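Local coordinates for protein nucleoporin NUP170 (Chaetomium thermophilum, PDB 5HAX) that probably serves as a scaffold nucleoporin in the inner ring of the nuclear pore complex, helping to build the channel between nucleus and cytoplasm, at residues A[437-447]-A[470-480]; A[76-84]-A[92-100]. All blocks are in the same frame, centred on the assembly; numbering follows the deposited sequence.

How the contacts relate
Contacts 1 and 2 belong to two neighbouring four-stranded antiparallel sheets of the N-terminal beta-propeller region, and their centres are about 11 Å apart. Along the chain contact 2 comes first, inside the sheet of strands 73-78, 83-88, 91-96 and 105-107; contact 1 pairs strands 440-445 and 473-478 far later, in a sheet completed by strands 481-487 and 50-57. The two sheets pack against each other: Leu77 of contact 2 rests on Ala475 and Leu477 of contact 1, and Glu442 OE1 lies 3.0 Å from Leu77 N, a probable hydrogen bond. Early strand 50-57 joins late strands in contact 1's sheet, consistent with ring closure, and contact 2's sheet follows as the next blade.

Contact 1: A[437-447]-A[470-480]; sequences GNRTIEIGLTT and VPGEFAVLTNT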
# COMPACT_ATOMS: atom_id res chain seq x y z
N GLY A 437 -20.91 20.97 0.63
CA GLY A 437 -20.50 21.24 1.98
C GLY A 437 -19.34 20.40 2.46
O GLY A 437 -18.70 20.75 3.46
N ASN A 438 -19.04 19.29 1.78
CA ASN A 438 -17.93 18.43 2.16
C ASN A 438 -16.62 19.06 1.71
O ASN A 438 -16.32 19.12 0.51
CB ASN A 438 -18.09 17.04 1.54
CG ASN A 438 -18.94 16.11 2.40
OD1 ASN A 438 -18.46 15.55 3.38
ND2 ASN A 438 -20.20 15.95 2.02
N ARG A 439 -15.84 19.55 2.67
CA ARG A 439 -14.48 20.02 2.43
C ARG A 439 -13.51 18.94 2.89
O ARG A 439 -13.47 18.60 4.08
CB ARG A 439 -14.21 21.33 3.16
CG ARG A 439 -12.85 21.94 2.85
CD ARG A 439 -12.63 23.23 3.63
NE ARG A 439 -11.67 24.11 2.97
CZ ARG A 439 -11.97 24.90 1.94
NH1 ARG A 439 -11.04 25.68 1.40
NH2 ARG A 439 -13.21 24.92 1.45
N THR A 440 -12.74 18.39 1.96
CA THR A 440 -11.76 17.36 2.30
C THR A 440 -10.63 17.97 3.11
O THR A 440 -10.13 19.05 2.80
CB THR A 440 -11.22 16.70 1.04
OG1 THR A 440 -12.31 16.20 0.25
CG2 THR A 440 -10.28 15.55 1.39
N ILE A 441 -10.22 17.26 4.16
CA ILE A 441 -9.17 17.71 5.07
C ILE A 441 -7.92 16.84 4.94
O ILE A 441 -6.81 17.36 4.85
CB ILE A 441 -9.69 17.72 6.53
CG1 ILE A 441 -10.77 18.78 6.69
CG2 ILE A 441 -8.54 17.97 7.51
CD1 ILE A 441 -11.53 18.70 7.99
N GLU A 442 -8.09 15.53 4.93
CA GLU A 442 -6.95 14.62 4.95
C GLU A 442 -7.38 13.27 4.39
O GLU A 442 -8.56 12.90 4.47
CB GLU A 442 -6.40 14.46 6.38
CG GLU A 442 -4.99 13.91 6.45
CD GLU A 442 -4.52 13.70 7.88
OE1 GLU A 442 -5.19 14.20 8.81
OE2 GLU A 442 -3.48 13.04 8.07
N ILE A 443 -6.42 12.56 3.81
CA ILE A 443 -6.64 11.22 3.27
C ILE A 443 -5.50 10.34 3.73
O ILE A 443 -4.33 10.68 3.54
CB ILE A 443 -6.74 11.23 1.73
CG1 ILE A 443 -7.92 12.11 1.28
CG2 ILE A 443 -6.90 9.81 1.19
CD1 ILE A 443 -8.05 12.27 -0.22
N GLY A 444 -5.83 9.20 4.34
CA GLY A 444 -4.82 8.31 4.88
C GLY A 444 -5.14 6.86 4.58
O GLY A 444 -6.30 6.47 4.41
N LEU A 445 -4.08 6.06 4.52
CA LEU A 445 -4.20 4.63 4.24
C LEU A 445 -4.62 3.89 5.51
O LEU A 445 -4.05 4.11 6.58
CB LEU A 445 -2.87 4.09 3.71
CG LEU A 445 -2.78 2.61 3.36
CD1 LEU A 445 -3.60 2.28 2.13
CD2 LEU A 445 -1.32 2.21 3.16
N THR A 446 -5.63 3.02 5.38
CA THR A 446 -6.13 2.24 6.51
C THR A 446 -5.60 0.82 6.54
O THR A 446 -5.63 0.19 7.60
CB THR A 446 -7.66 2.19 6.49
OG1 THR A 446 -8.10 1.37 5.40
CG2 THR A 446 -8.26 3.58 6.36
N THR A 447 -5.14 0.30 5.41
CA THR A 447 -4.61 -1.05 5.31
C THR A 447 -3.08 -1.00 5.30
O THR A 447 -2.46 0.06 5.35
CB THR A 447 -5.15 -1.74 4.05
OG1 THR A 447 -5.09 -0.82 2.95
CG2 THR A 447 -6.59 -2.17 4.26
N VAL A 470 -5.51 -7.81 1.33
CA VAL A 470 -6.80 -7.20 1.01
C VAL A 470 -6.57 -5.99 0.11
O VAL A 470 -5.47 -5.42 0.11
CB VAL A 470 -7.56 -6.80 2.29
CG1 VAL A 470 -7.94 -8.04 3.09
CG2 VAL A 470 -6.74 -5.83 3.13
N PRO A 471 -7.57 -5.58 -0.67
CA PRO A 471 -7.41 -4.37 -1.47
C PRO A 471 -7.21 -3.15 -0.59
O PRO A 471 -7.78 -3.04 0.50
CB PRO A 471 -8.73 -4.28 -2.26
CG PRO A 471 -9.34 -5.64 -2.16
CD PRO A 471 -8.89 -6.21 -0.86
N GLY A 472 -6.38 -2.22 -1.07
CA GLY A 472 -6.13 -1.01 -0.30
C GLY A 472 -7.41 -0.24 -0.04
O GLY A 472 -8.28 -0.12 -0.91
N GLU A 473 -7.52 0.29 1.17
CA GLU A 473 -8.63 1.14 1.57
C GLU A 473 -8.08 2.44 2.13
O GLU A 473 -7.03 2.46 2.79
CB GLU A 473 -9.54 0.45 2.60
CG GLU A 473 -10.26 -0.77 2.05
CD GLU A 473 -11.35 -1.29 2.97
OE1 GLU A 473 -11.53 -0.72 4.07
OE2 GLU A 473 -12.03 -2.26 2.59
N PHE A 474 -8.80 3.53 1.88
CA PHE A 474 -8.34 4.87 2.21
C PHE A 474 -9.45 5.64 2.89
O PHE A 474 -10.59 5.68 2.40
CB PHE A 474 -7.88 5.61 0.95
CG PHE A 474 -6.98 4.79 0.08
CD1 PHE A 474 -5.60 4.86 0.21
CD2 PHE A 474 -7.51 3.92 -0.86
CE1 PHE A 474 -4.77 4.09 -0.59
CE2 PHE A 474 -6.69 3.15 -1.66
CZ PHE A 474 -5.32 3.24 -1.52
N ALA A 475 -9.13 6.25 4.03
CA ALA A 475 -10.08 7.06 4.79
C ALA A 475 -9.96 8.51 4.34
O ALA A 475 -8.90 9.12 4.48
CB ALA A 475 -9.81 6.93 6.29
N VAL A 476 -11.06 9.05 3.80
CA VAL A 476 -11.12 10.43 3.34
C VAL A 476 -11.85 11.23 4.42
O VAL A 476 -13.07 11.13 4.55
CB VAL A 476 -11.82 10.55 1.98
CG1 VAL A 476 -11.88 12.00 1.52
CG2 VAL A 476 -11.11 9.69 0.95
N LEU A 477 -11.10 12.01 5.19
CA LEU A 477 -11.69 12.84 6.24
C LEU A 477 -12.19 14.15 5.65
O LEU A 477 -11.43 14.87 5.00
CB LEU A 477 -10.67 13.11 7.34
CG LEU A 477 -11.08 14.09 8.44
CD1 LEU A 477 -12.21 13.52 9.28
CD2 LEU A 477 -9.89 14.45 9.31
N THR A 478 -13.46 14.45 5.88
CA THR A 478 -14.05 15.74 5.55
C THR A 478 -14.53 16.41 6.83
O THR A 478 -14.41 15.87 7.93
CB THR A 478 -15.22 15.59 4.56
OG1 THR A 478 -16.35 15.02 5.23
CG2 THR A 478 -14.82 14.71 3.38
N ASN A 479 -15.09 17.61 6.68
CA ASN A 479 -15.64 18.34 7.81
C ASN A 479 -16.98 17.78 8.28
O ASN A 479 -17.52 18.28 9.27
CB ASN A 479 -15.81 19.82 7.44
CG ASN A 479 -16.71 20.02 6.24
OD1 ASN A 479 -16.77 19.18 5.34
ND2 ASN A 479 -17.42 21.15 6.22
N THR A 480 -17.51 16.76 7.60
CA THR A 480 -18.77 16.13 7.98
C THR A 480 -18.64 14.65 8.33
O THR A 480 -19.54 14.12 8.98
CB THR A 480 -19.79 16.26 6.84
OG1 THR A 480 -19.41 15.43 5.74
CG2 THR A 480 -19.90 17.71 6.37
O HOH W 1 -10.74 0.73 5.89
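Asn479 reaches across to segment 437-447 with both ends of its amide. ND2 donates to Gly437 O at 3.1 Å, almost within its own amide plane. OD1 receives Arg439 N at 2.9 Å, from a donor standing well above the carbonyl plane. Its CG stands between the backbone N and the carbonyl carbon (chi1 59°), which turns the amide toward the backbone of Gly437 and Arg439. Next to it Asn438 OD1 accepts from Thr480 OG1, the donor lying 36° above the carbonyl plane and the two side chains meeting at about a right angle. Thr478 OG1 receives Thr480 N in an ST turn.

Strands 440-445 and 473-478 run antiparallel, their axes at 158°. Ile441 N bonds to Leu477 O at 2.8 Å; Glu442 faces the same leucine, making a classic beta bulge. Beyond it Gly444 and Ala475 exchange a pair of backbone bonds. On one face Ile443 and Val476 lie side by side, CG1 to CG1 4.0 Å, and Leu445 CD1 meets Phe474 CE1 obliquely at 3.5 Å. At the other end Thr446 N binds Glu473 O (3.0 Å), while Thr447 OG1 accepts from Glu473 N (3.2 Å). A water bridges Thr446 OG1 and Glu473 OE1, and Arg486 holds the other carboxylate oxygen in a salt bridge.

Farther out, Phe392 and Phe386 meet the Phe474 ring, whereas Leu75 of strand 73-78 touches Ile441 and Leu477. Strand 481-487 continues the sheet and strand 50-57 adds its far edge, an N-terminal strand joined to three late ones. This topology is consistent with the velcro-like closure of a beta-propeller blade.

Contact 2: A[76-84]-A[92-100]; sequences GLFAEIGYA and LFLWDYTHP
Asp96 lays its CB over one face of the Tyr83 ring, 3.9 Å from the centroid and 21° off the normal, which makes a CH-pi contact. The two side chains cross at about a right angle, with the carboxylate plane turned 35° from the ring. On the other side of the sheet the roles are reversed: Ala84 from segment 76-84 places CB over the six-membered ring of Trp95, 4.0 Å from its centroid. With chi1 at 76° the indole swings back toward segment 76-84.

Backbone bonds fix this pairing. Ala84 N donates to Trp95 O at 3.0 Å, and Trp95 N returns a bond to Ala84 O, so Tyr83 and Asp96 form the adjacent non-hydrogen-bonded pair. One step on, Tyr97 N reaches Gly82 O at 3.2 Å. The same oxygen also lies over one face of the Tyr97 ring near its rim, while Ala84 N is at the ring's edge and Leu77 CD2 approaches CE2 obliquely (3.7 Å). Phe78 meets Leu94 differently, with Leu94 CD2 at the ring edge 4.1 Å from Phe78 CE2.

Asp96 also organises the chain after it: OD1 takes Thr98 N in an Asx turn and Thr98 OG1 (2.8 Å) on its syn side. A water lies within hydrogen-bonding reach of both Asp96 OD1 and Ile81 O. Tyr83 OH is held by Lys158 O, and Leu160 of strand 159-170 packs on Tyr83 and Leu94.

Strand 83-88 therefore has strand 73-78 on one side, reached through a G1 bulge at Gly82 and Tyr83, and strand 91-96 on the other, the up-and-down meander of a beta-propeller blade.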
# COMPACT_ATOMS: atom_id res chain seq x y z
N GLY A 76 -8.24 15.94 12.16
CA GLY A 76 -7.17 15.13 11.61
C GLY A 76 -7.49 13.65 11.69
O GLY A 76 -8.47 13.24 12.31
N LEU A 77 -6.62 12.85 11.06
CA LEU A 77 -6.83 11.42 10.89
C LEU A 77 -5.68 10.62 11.48
O LEU A 77 -4.51 10.98 11.32
CB LEU A 77 -6.95 11.06 9.40
CG LEU A 77 -8.31 10.61 8.87
CD1 LEU A 77 -8.20 10.30 7.38
CD2 LEU A 77 -8.84 9.40 9.62
N PHE A 78 -6.03 9.52 12.14
CA PHE A 78 -5.09 8.45 12.50
C PHE A 78 -5.53 7.19 11.76
O PHE A 78 -5.98 6.22 12.37
CB PHE A 78 -5.05 8.22 14.02
CG PHE A 78 -4.47 9.37 14.81
CD1 PHE A 78 -3.59 10.27 14.23
CD2 PHE A 78 -4.80 9.54 16.14
CE1 PHE A 78 -3.06 11.32 14.96
CE2 PHE A 78 -4.28 10.59 16.88
CZ PHE A 78 -3.40 11.48 16.28
N ALA A 79 -5.39 7.20 10.43
CA ALA A 79 -5.93 6.13 9.60
C ALA A 79 -5.29 4.78 9.89
O ALA A 79 -5.90 3.74 9.61
CB ALA A 79 -5.74 6.47 8.12
N GLU A 80 -4.07 4.76 10.45
CA GLU A 80 -3.39 3.49 10.70
C GLU A 80 -4.13 2.64 11.73
O GLU A 80 -4.02 1.41 11.70
CB GLU A 80 -1.96 3.76 11.19
CG GLU A 80 -1.10 2.52 11.33
CD GLU A 80 0.16 2.77 12.15
OE1 GLU A 80 0.71 3.89 12.06
OE2 GLU A 80 0.58 1.85 12.88
N ILE A 81 -4.89 3.27 12.62
CA ILE A 81 -5.59 2.60 13.70
C ILE A 81 -7.09 2.87 13.68
O ILE A 81 -7.80 2.50 14.61
CB ILE A 81 -4.99 2.98 15.07
CG1 ILE A 81 -5.05 4.50 15.26
CG2 ILE A 81 -3.56 2.48 15.18
CD1 ILE A 81 -4.72 4.96 16.66
N GLY A 82 -7.58 3.51 12.62
CA GLY A 82 -9.01 3.74 12.49
C GLY A 82 -9.56 4.80 13.43
O GLY A 82 -10.74 4.73 13.80
N TYR A 83 -8.75 5.78 13.81
CA TYR A 83 -9.17 6.85 14.70
C TYR A 83 -9.08 8.20 14.00
O TYR A 83 -8.24 8.40 13.12
CB TYR A 83 -8.32 6.88 15.98
CG TYR A 83 -8.80 5.94 17.06
CD1 TYR A 83 -8.51 4.59 17.01
CD2 TYR A 83 -9.53 6.42 18.14
CE1 TYR A 83 -8.94 3.73 18.00
CE2 TYR A 83 -9.97 5.57 19.14
CZ TYR A 83 -9.67 4.22 19.06
OH TYR A 83 -10.11 3.37 20.05
N ALA A 84 -9.96 9.10 14.41
CA ALA A 84 -9.91 10.51 14.03
C ALA A 84 -9.80 11.34 15.30
O ALA A 84 -9.99 10.85 16.41
CB ALA A 84 -11.16 10.91 13.23
N LEU A 92 -8.53 18.35 23.31
CA LEU A 92 -8.37 17.36 22.26
C LEU A 92 -9.31 16.19 22.49
O LEU A 92 -9.47 15.73 23.62
CB LEU A 92 -6.92 16.86 22.21
CG LEU A 92 -6.63 15.74 21.21
CD1 LEU A 92 -6.93 16.19 19.78
CD2 LEU A 92 -5.19 15.28 21.34
N PHE A 93 -9.91 15.69 21.40
CA PHE A 93 -10.87 14.59 21.47
C PHE A 93 -10.59 13.59 20.36
O PHE A 93 -10.58 13.96 19.19
CB PHE A 93 -12.30 15.12 21.37
CG PHE A 93 -12.68 16.06 22.47
CD1 PHE A 93 -13.12 15.57 23.69
CD2 PHE A 93 -12.60 17.43 22.30
CE1 PHE A 93 -13.46 16.43 24.72
CE2 PHE A 93 -12.94 18.29 23.32
CZ PHE A 93 -13.38 17.79 24.53
N LEU A 94 -10.37 12.33 20.75
CA LEU A 94 -10.15 11.23 19.82
C LEU A 94 -11.36 10.30 19.82
O LEU A 94 -12.09 10.22 20.81
CB LEU A 94 -8.90 10.43 20.21
CG LEU A 94 -7.52 11.09 20.15
CD1 LEU A 94 -7.37 12.20 21.18
CD2 LEU A 94 -6.44 10.04 20.35
N TRP A 95 -11.56 9.60 18.71
CA TRP A 95 -12.65 8.64 18.65
C TRP A 95 -12.43 7.66 17.50
O TRP A 95 -11.82 8.01 16.48
CB TRP A 95 -14.01 9.34 18.49
CG TRP A 95 -14.29 9.87 17.12
CD1 TRP A 95 -14.94 9.23 16.10
CD2 TRP A 95 -13.95 11.17 16.61
NE1 TRP A 95 -15.02 10.05 15.00
CE2 TRP A 95 -14.42 11.24 15.29
CE3 TRP A 95 -13.29 12.28 17.16
CZ2 TRP A 95 -14.24 12.37 14.49
CZ3 TRP A 95 -13.12 13.40 16.37
CH2 TRP A 95 -13.60 13.44 15.05
N ASP A 96 -12.92 6.44 17.69
CA ASP A 96 -12.86 5.39 16.68
C ASP A 96 -13.99 5.60 15.68
O ASP A 96 -15.17 5.40 16.01
CB ASP A 96 -12.95 4.02 17.36
CG ASP A 96 -13.15 2.89 16.38
OD1 ASP A 96 -12.70 3.00 15.21
OD2 ASP A 96 -13.76 1.87 16.77
N TYR A 97 -13.65 5.99 14.45
CA TYR A 97 -14.67 6.31 13.46
C TYR A 97 -15.31 5.08 12.84
O TYR A 97 -16.35 5.22 12.18
CB TYR A 97 -14.09 7.21 12.36
CG TYR A 97 -12.98 6.60 11.54
CD1 TYR A 97 -13.25 5.67 10.54
CD2 TYR A 97 -11.66 6.98 11.74
CE1 TYR A 97 -12.23 5.12 9.79
CE2 TYR A 97 -10.64 6.44 10.98
CZ TYR A 97 -10.93 5.51 10.01
OH TYR A 97 -9.91 4.97 9.26
N THR A 98 -14.73 3.89 13.02
CA THR A 98 -15.38 2.67 12.54
C THR A 98 -16.52 2.24 13.45
O THR A 98 -17.41 1.50 13.00
CB THR A 98 -14.36 1.53 12.44
OG1 THR A 98 -14.02 1.06 13.76
CG2 THR A 98 -13.09 1.98 11.72
N HIS A 99 -16.53 2.69 14.70
CA HIS A 99 -17.56 2.34 15.66
C HIS A 99 -18.84 3.13 15.37
O HIS A 99 -18.78 4.32 15.07
CB HIS A 99 -17.07 2.64 17.08
CG HIS A 99 -17.93 2.06 18.16
ND1 HIS A 99 -19.14 2.62 18.52
CD2 HIS A 99 -17.76 0.98 18.96
CE1 HIS A 99 -19.67 1.91 19.50
NE2 HIS A 99 -18.86 0.91 19.78
N PRO A 100 -20.01 2.49 15.45
CA PRO A 100 -21.25 3.20 15.07
C PRO A 100 -21.66 4.27 16.06
O PRO A 100 -22.27 5.27 15.64
CB PRO A 100 -22.28 2.07 14.99
CG PRO A 100 -21.77 1.03 15.92
CD PRO A 100 -20.27 1.09 15.82
O HOH W 2 -10.25 1.57 14.98